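PDB 2WKD: ORF34P2 from Lactococcus phage p2, which binds single-stranded DNA, probably with nanomolar affinity and no sequence specificity. Local coordinates for residues 4-15 with 26-34. The protein carries 2 engineered substitutions. Numbering follows the deposited sequence.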
# COMPACT_ATOMS: atom_id res chain seq x y z
N ILE A 4 -2.56 -2.60 -0.40
CA ILE A 4 -1.16 -2.60 0.04
C ILE A 4 -0.69 -4.05 -0.02
O ILE A 4 -1.39 -4.97 0.46
CB ILE A 4 -0.97 -1.99 1.45
CG1 ILE A 4 -1.53 -0.55 1.48
CG2 ILE A 4 0.48 -2.02 1.87
CD1 ILE A 4 -1.18 0.26 2.74
N THR A 5 0.48 -4.23 -0.65
CA THR A 5 1.07 -5.56 -0.84
C THR A 5 2.47 -5.60 -0.24
O THR A 5 3.36 -4.92 -0.72
CB THR A 5 1.18 -5.94 -2.35
OG1 THR A 5 -0.10 -5.80 -2.98
CG2 THR A 5 1.64 -7.40 -2.51
N VAL A 6 2.66 -6.42 0.79
CA VAL A 6 3.97 -6.53 1.43
C VAL A 6 4.51 -7.96 1.36
O VAL A 6 3.77 -8.92 1.57
CB VAL A 6 3.96 -6.04 2.92
CG1 VAL A 6 5.42 -5.84 3.44
CG2 VAL A 6 3.20 -4.75 3.06
N THR A 7 5.79 -8.08 1.03
CA THR A 7 6.49 -9.36 1.05
C THR A 7 7.49 -9.29 2.19
O THR A 7 8.29 -8.35 2.28
CB THR A 7 7.17 -9.64 -0.31
OG1 THR A 7 6.18 -9.59 -1.34
CG2 THR A 7 7.85 -11.03 -0.33
N ALA A 8 7.44 -10.28 3.07
CA ALA A 8 8.27 -10.26 4.27
C ALA A 8 8.43 -11.68 4.83
O ALA A 8 7.60 -12.55 4.55
CB ALA A 8 7.63 -9.35 5.32
N GLN A 9 9.49 -11.89 5.61
CA GLN A 9 9.66 -13.16 6.30
C GLN A 9 8.93 -13.10 7.64
O GLN A 9 9.06 -12.13 8.38
CB GLN A 9 11.14 -13.49 6.52
CG GLN A 9 11.36 -14.88 7.14
CD GLN A 9 12.81 -15.27 7.29
OE1 GLN A 9 13.69 -14.43 7.43
NE2 GLN A 9 13.08 -16.57 7.26
N ALA A 10 8.15 -14.13 7.93
CA ALA A 10 7.48 -14.23 9.22
C ALA A 10 8.47 -14.77 10.25
O ALA A 10 8.89 -15.92 10.19
CB ALA A 10 6.26 -15.13 9.12
N ASN A 11 8.87 -13.92 11.18
CA ASN A 11 9.88 -14.32 12.15
C ASN A 11 9.60 -13.77 13.54
O ASN A 11 8.57 -13.14 13.78
CB ASN A 11 11.31 -14.01 11.67
CG ASN A 11 11.54 -12.52 11.42
OD1 ASN A 11 11.16 -11.67 12.23
ND2 ASN A 11 12.17 -12.20 10.30
N GLU A 12 10.53 -14.02 14.45
CA GLU A 12 10.35 -13.69 15.85
C GLU A 12 10.22 -12.16 16.06
O GLU A 12 9.57 -11.72 17.00
CB GLU A 12 11.50 -14.30 16.68
CG GLU A 12 11.39 -15.85 16.92
CD GLU A 12 11.73 -16.77 15.70
OE1 GLU A 12 11.91 -16.29 14.55
OE2 GLU A 12 11.80 -18.00 15.92
N LYS A 13 10.79 -11.38 15.15
CA LYS A 13 10.74 -9.92 15.20
C LYS A 13 9.41 -9.29 14.78
O LYS A 13 9.09 -8.19 15.21
CB LYS A 13 11.87 -9.30 14.36
CG LYS A 13 13.27 -9.63 14.87
CD LYS A 13 14.34 -9.31 13.83
CE LYS A 13 15.71 -9.74 14.33
NZ LYS A 13 16.78 -9.30 13.40
N ASN A 14 8.65 -9.98 13.94
CA ASN A 14 7.44 -9.35 13.39
C ASN A 14 6.15 -10.18 13.51
O ASN A 14 5.08 -9.73 13.08
CB ASN A 14 7.69 -8.93 11.93
CG ASN A 14 7.92 -10.12 11.01
OD1 ASN A 14 7.84 -11.28 11.43
ND2 ASN A 14 8.20 -9.84 9.74
N THR A 15 6.25 -11.38 14.09
CA THR A 15 5.12 -12.31 14.16
C THR A 15 4.90 -12.83 15.59
O THR A 15 5.87 -13.19 16.26
CB THR A 15 5.31 -13.50 13.19
OG1 THR A 15 5.55 -13.00 11.87
CG2 THR A 15 4.07 -14.41 13.16
N LYS A 26 -1.39 -16.83 14.08
CA LYS A 26 -0.24 -15.97 13.88
C LYS A 26 -0.73 -14.61 13.41
O LYS A 26 -1.64 -14.52 12.56
CB LYS A 26 0.73 -16.56 12.86
CG LYS A 26 1.58 -17.71 13.38
CD LYS A 26 2.64 -18.07 12.34
CE LYS A 26 3.45 -19.28 12.78
NZ LYS A 26 2.63 -20.52 12.96
N ILE A 27 -0.15 -13.55 13.96
CA ILE A 27 -0.39 -12.19 13.48
C ILE A 27 0.95 -11.57 13.11
O ILE A 27 1.87 -11.54 13.95
CB ILE A 27 -1.08 -11.28 14.52
CG1 ILE A 27 -2.44 -11.86 14.93
CG2 ILE A 27 -1.25 -9.86 13.98
CD1 ILE A 27 -3.14 -11.06 16.04
N ILE A 28 1.07 -11.10 11.87
CA ILE A 28 2.28 -10.45 11.39
C ILE A 28 2.08 -8.93 11.39
O ILE A 28 0.97 -8.44 11.16
CB ILE A 28 2.72 -10.97 9.99
CG1 ILE A 28 4.20 -10.67 9.73
CG2 ILE A 28 1.80 -10.42 8.88
CD1 ILE A 28 4.77 -11.27 8.46
N SER A 29 3.16 -8.20 11.65
CA SER A 29 3.16 -6.74 11.63
C SER A 29 4.19 -6.29 10.61
O SER A 29 5.38 -6.60 10.74
CB SER A 29 3.47 -6.19 13.03
OG SER A 29 3.48 -4.76 13.03
N VAL A 30 3.73 -5.61 9.56
CA VAL A 30 4.59 -5.22 8.43
C VAL A 30 4.56 -3.70 8.14
O VAL A 30 3.52 -3.07 8.35
CB VAL A 30 4.25 -6.01 7.12
CG1 VAL A 30 4.54 -7.52 7.31
CG2 VAL A 30 2.78 -5.79 6.69
N PRO A 31 5.68 -3.13 7.67
CA PRO A 31 5.74 -1.67 7.38
C PRO A 31 4.91 -1.34 6.13
O PRO A 31 5.00 -2.05 5.12
CB PRO A 31 7.23 -1.42 7.12
CG PRO A 31 7.76 -2.71 6.59
CD PRO A 31 6.95 -3.80 7.31
N LEU A 32 4.10 -0.30 6.23
CA LEU A 32 3.25 0.16 5.13
C LEU A 32 3.94 1.08 4.13
O LEU A 32 3.38 1.38 3.07
CB LEU A 32 2.00 0.83 5.67
CG LEU A 32 1.22 -0.06 6.63
CD1 LEU A 32 0.02 0.73 7.13
CD2 LEU A 32 0.79 -1.40 5.99
N PHE A 33 5.14 1.54 4.46
CA PHE A 33 5.96 2.39 3.57
C PHE A 33 7.40 2.49 4.05
O PHE A 33 7.73 1.97 5.12
CB PHE A 33 5.34 3.79 3.38
CG PHE A 33 4.87 4.44 4.65
CD1 PHE A 33 5.76 5.15 5.44
CD2 PHE A 33 3.53 4.37 5.02
CE1 PHE A 33 5.34 5.77 6.62
CE2 PHE A 33 3.09 4.98 6.19
CZ PHE A 33 4.00 5.69 6.99
N GLU A 34 8.26 3.13 3.26
CA GLU A 34 9.67 3.30 3.61
C GLU A 34 10.00 4.75 4.00
O GLU A 34 9.19 5.66 3.82
CB GLU A 34 10.59 2.93 2.44
CG GLU A 34 10.23 1.75 1.60
CD GLU A 34 10.86 1.86 0.22
OE1 GLU A 34 10.60 0.98 -0.61
OE2 GLU A 34 11.61 2.84 -0.03
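Ile4, Val6 and Ala8 of strand 4-9 face Val30 of strand 26-31 and Leu32 just beyond it, across a gap in which the axes of the two strands come within 8.0 Å, their directions 113° apart. Strands so spaced are packed through side chains; backbone pairing begins only beyond the loop, where Thr15 meets Ile28 as an antiparallel non-hydrogen-bonded pair and Ser29 N donates to Asn14 O over 2.8 Å. Alternation along strand 4-9 sends the aliphatic residues inward, while Thr5 and Thr7 turn their hydroxyls to Ser63 and Thr61 of strand 59-68. Val6 and Val30 meet tip to tip, CG2 to CG2 at 3.8 Å, and beta-branched residues suit both extended backbones. Ala8 adds its CB, 4.1 Å from Val30 CG1, and Ile4 crosses Leu32 at about a right angle.

The sheet curling around these side chains is consistent with the OB-type fold of this family, and strand 4-9 also pairs with a strand of the second subunit.

Asn14 organises the loop. Its CG sits between backbone N and carbonyl carbon (chi1 66°), turning the amide back over the loop. ND2 donates to Gln9 O at 2.8 Å, almost in the amide plane, and OD1 receives Asn11 N nearly straight. Thr15 OG1 donates to the same OD1 from above its carbonyl plane, and lies 3.4 Å from Ile28 CG1. Ile28, with CG1 anti to its backbone N, runs alongside the Asn14 amide and brings CD1 within 4.2 Å of Ala10 CB, beside the engineered Met50.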